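Local structure of neutral proteinase inhibitor ScNPI (Streptomyces caespitosus, 4HWX) at residues 51-54 against 55-59; 94-98 against 99-103. The protein probably inhibits peptidases of two classes, serine peptidases of the subtilisin type and metallopeptidases, as a homodimer of the Streptomyces subtilisin inhibitor family. All blocks are in the same frame, centred on the assembly; numbering follows the deposited sequence.

Interaction 1: residues 51-54 against 55-59; sequences NATD and GELNR
Thr53 and Arg59 meet at the foot of their side chains, the CB atoms 3.9 Å apart, across a type I' beta turn that runs from Thr53 to Glu56 at the C-terminal end of helix 43-52. Asp54, with its positive phi of 60°, has already left the helical path. The turn is closed by Glu56 N, which donates to Thr53 O at 3.2 Å and 163°. From the opposite face of that carbonyl plane Arg59 NH1 reaches the same oxygen at 2.9 Å, so two donors grip it, neither lying on a lone pair. The arginine chain gets there by staying extended from CG to NE, with its CD 3.3 Å from Thr53 O, and its guanidinium lies with one face on Glu56 CB and its edge at Asp54 CB. Thr53 OG1, placed between backbone N and carbonyl carbon by chi1 of 72°, bonds mainly to Leu50 O and takes a weak bond from Gly55 N. A glycine in place of Thr53 would probably leave Leu50 O without this hydroxyl mate and open a gap beside the Arg59 CB. Leu57, whose side chain packs on Val90 and Trp92 of strand 88-96, brings CD1 within 4.1 Å of Thr53 OG1.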
# COMPACT_ATOMS: atom_id res chain seq x y z
N ASN A 51 3.30 -11.70 10.13
CA ASN A 51 3.44 -13.14 9.91
C ASN A 51 2.65 -13.94 10.95
O ASN A 51 2.07 -14.96 10.60
CB ASN A 51 4.92 -13.54 9.90
CG ASN A 51 5.62 -13.22 8.60
OD1 ASN A 51 5.01 -13.15 7.53
ND2 ASN A 51 6.92 -12.99 8.67
N ALA A 52 2.57 -13.45 12.20
CA ALA A 52 1.84 -14.16 13.27
C ALA A 52 0.31 -14.26 13.01
O ALA A 52 -0.33 -15.13 13.60
CB ALA A 52 2.10 -13.48 14.61
N THR A 53 -0.26 -13.38 12.16
CA THR A 53 -1.70 -13.37 11.86
C THR A 53 -2.08 -14.47 10.86
O THR A 53 -3.27 -14.75 10.70
CB THR A 53 -2.16 -12.01 11.30
OG1 THR A 53 -1.66 -11.84 9.97
CG2 THR A 53 -1.77 -10.84 12.20
N ASP A 54 -1.07 -14.99 10.12
CA ASP A 54 -1.20 -15.97 9.04
C ASP A 54 -2.10 -15.39 7.90
O ASP A 54 -2.89 -16.12 7.29
CB ASP A 54 -1.73 -17.32 9.58
CG ASP A 54 -1.48 -18.52 8.68
OD1 ASP A 54 -0.43 -18.55 8.00
OD2 ASP A 54 -2.32 -19.44 8.69
N GLY A 55 -1.99 -14.08 7.66
CA GLY A 55 -2.74 -13.37 6.63
C GLY A 55 -4.11 -12.83 7.00
O GLY A 55 -4.75 -12.17 6.18
N GLU A 56 -4.60 -13.13 8.23
CA GLU A 56 -5.90 -12.64 8.67
C GLU A 56 -5.65 -11.48 9.63
O GLU A 56 -5.46 -11.68 10.83
CB GLU A 56 -6.77 -13.77 9.29
CG GLU A 56 -8.14 -13.29 9.79
CD GLU A 56 -8.91 -12.40 8.83
OE1 GLU A 56 -8.89 -11.15 9.00
OE2 GLU A 56 -9.50 -12.95 7.87
N LEU A 57 -5.63 -10.25 9.08
CA LEU A 57 -5.29 -9.05 9.84
C LEU A 57 -6.28 -8.69 10.94
O LEU A 57 -5.92 -7.87 11.79
CB LEU A 57 -5.02 -7.85 8.92
CG LEU A 57 -3.57 -7.78 8.41
CD1 LEU A 57 -3.21 -8.97 7.51
CD2 LEU A 57 -3.32 -6.50 7.64
N ASN A 58 -7.44 -9.35 11.03
CA ASN A 58 -8.32 -9.13 12.19
C ASN A 58 -7.61 -9.62 13.47
O ASN A 58 -7.95 -9.20 14.57
CB ASN A 58 -9.67 -9.85 12.03
CG ASN A 58 -10.66 -9.13 11.17
OD1 ASN A 58 -10.51 -7.95 10.85
ND2 ASN A 58 -11.71 -9.83 10.79
N ARG A 59 -6.61 -10.52 13.31
CA ARG A 59 -5.80 -11.07 14.40
C ARG A 59 -4.84 -10.01 14.98
O ARG A 59 -4.24 -10.26 16.02
CB ARG A 59 -5.03 -12.34 13.98
CG ARG A 59 -5.98 -13.51 13.78
CD ARG A 59 -5.33 -14.78 13.29
NE ARG A 59 -6.36 -15.75 12.92
CZ ARG A 59 -6.21 -16.76 12.07
NH1 ARG A 59 -5.04 -16.96 11.47
NH2 ARG A 59 -7.22 -17.57 11.80
O HOH W 1 -2.84 -16.61 13.89

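Interaction 2: residues 94-98 against 99-103; sequences HTFSN and TCVMS. With ACT (acetate ion), chain E.
Asn98 OD1 takes the backbone N-H of Val101 at 3.0 Å in a nearly straight bond, 166° at the hydrogen, which makes Asn98 the N-cap of helix 99-105 where it follows strand 88-96. The amide is turned inward by chi1 of 58°, which sets CG between the backbone N and the carbonyl carbon and brings OD1 to the N-H of Val101. The donor is slightly tilted from the amide plane. At the other end of the amide, ND2 donates to Tyr73 O and Pro71 O, so both ends of the group are held and its rotation is fixed. The backbone follows suit: Met102 N donates to Asn98 O at 3.1 Å, in the carbonyl plane. Val101 crosses the Asn98 side chain at about a right angle, CG2 lying 3.4 Å from OD1.

At the end of the strand, two residues before the cap, the buried Phe96 ring is sandwiched. Met102 CA stands over one face, 3.7 Å from the centroid and 20° off the normal, a CH-pi contact, while CD2 of His94 covers the opposite face. Met102 SD makes an oblique Met-aromatic contact with the ring. Cys100, disulfide-bonded to Cys70, ties this first turn to the loop before strand 77-82. His94 NE2 points its N-H at OXT of an acetate, probably from the crystallisation liquor, at 2.9 Å.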
# COMPACT_ATOMS: atom_id res chain seq x y z
N HIS A 94 -10.21 -1.26 9.52
CA HIS A 94 -11.00 -1.39 10.76
C HIS A 94 -11.22 -0.02 11.32
O HIS A 94 -10.26 0.74 11.42
CB HIS A 94 -10.34 -2.30 11.81
CG HIS A 94 -11.27 -2.65 12.93
ND1 HIS A 94 -12.05 -3.80 12.90
CD2 HIS A 94 -11.55 -1.96 14.07
CE1 HIS A 94 -12.75 -3.79 14.02
NE2 HIS A 94 -12.49 -2.70 14.76
N THR A 95 -12.48 0.30 11.65
CA THR A 95 -12.89 1.59 12.23
C THR A 95 -13.13 1.43 13.74
O THR A 95 -13.85 0.52 14.16
CB THR A 95 -14.15 2.14 11.54
OG1 THR A 95 -13.88 2.27 10.15
CG2 THR A 95 -14.59 3.51 12.09
N PHE A 96 -12.48 2.28 14.54
CA PHE A 96 -12.64 2.31 15.99
C PHE A 96 -13.50 3.53 16.39
O PHE A 96 -13.46 4.55 15.69
CB PHE A 96 -11.27 2.36 16.68
CG PHE A 96 -10.39 1.16 16.41
CD1 PHE A 96 -10.53 -0.01 17.15
CD2 PHE A 96 -9.39 1.21 15.43
CE1 PHE A 96 -9.71 -1.12 16.90
CE2 PHE A 96 -8.55 0.11 15.20
CZ PHE A 96 -8.71 -1.05 15.94
N SER A 97 -14.24 3.44 17.52
CA SER A 97 -15.12 4.50 18.08
C SER A 97 -14.37 5.82 18.26
O SER A 97 -14.93 6.88 17.99
CB SER A 97 -15.67 4.05 19.44
OG SER A 97 -16.37 2.82 19.35
N ASN A 98 -13.13 5.75 18.77
CA ASN A 98 -12.23 6.89 19.01
C ASN A 98 -10.79 6.37 19.17
O ASN A 98 -10.57 5.16 19.10
CB ASN A 98 -12.70 7.72 20.23
CG ASN A 98 -12.79 6.93 21.50
OD1 ASN A 98 -11.87 6.22 21.88
ND2 ASN A 98 -13.91 7.04 22.22
N THR A 99 -9.83 7.29 19.36
CA THR A 99 -8.41 6.91 19.47
C THR A 99 -8.11 6.08 20.70
O THR A 99 -7.24 5.20 20.61
CB THR A 99 -7.51 8.14 19.45
OG1 THR A 99 -7.82 8.97 20.58
CG2 THR A 99 -7.62 8.91 18.14
N CYS A 100 -8.80 6.34 21.83
CA CYS A 100 -8.58 5.55 23.05
C CYS A 100 -8.94 4.07 22.78
O CYS A 100 -8.20 3.18 23.17
CB CYS A 100 -9.37 6.12 24.22
SG CYS A 100 -9.07 5.25 25.79
N VAL A 101 -10.11 3.84 22.16
CA VAL A 101 -10.62 2.48 21.84
C VAL A 101 -9.65 1.79 20.84
O VAL A 101 -9.33 0.60 20.99
CB VAL A 101 -12.08 2.51 21.31
CG1 VAL A 101 -12.55 1.10 20.91
CG2 VAL A 101 -13.03 3.11 22.35
N MET A 102 -9.13 2.55 19.89
CA MET A 102 -8.15 2.05 18.93
C MET A 102 -6.91 1.54 19.65
O MET A 102 -6.50 0.39 19.43
CB MET A 102 -7.77 3.14 17.92
CG MET A 102 -6.60 2.72 17.07
SD MET A 102 -6.22 3.92 15.77
CE MET A 102 -4.42 3.48 15.50
N SER A 103 -6.35 2.39 20.54
CA SER A 103 -5.15 2.04 21.32
C SER A 103 -5.40 0.79 22.17
O SER A 103 -4.54 -0.13 22.17
CB SER A 103 -4.71 3.22 22.19
OG SER A 103 -3.62 2.85 23.01
C ACT E . -13.88 -2.88 18.02
O ACT E . -14.93 -2.95 18.70
OXT ACT E . -13.64 -1.90 17.34
CH3 ACT E . -12.91 -4.04 18.05

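In the fold
Both interactions are local and lie at helix ends: interaction 1 lies at the C-terminal end of helix 43-52, and interaction 2 opens helix 99-105. Their centres are 19 Å apart and their nearest atoms about 5 Å, without touching. Strand 88-96 is common ground, since Leu57 of interaction 1 packs on its Val90 and Trp92, while interaction 2 grows from its last residues. Each is partly buried, but the chemistry differs. In residues 51-59 a backbone carbonyl collects a turn bond and a charged arginine near the surface; in residues 94-103 a buried side-chain amide caps the helix, an aromatic ring packs on its backbone, and a disulfide adds a covalent tie.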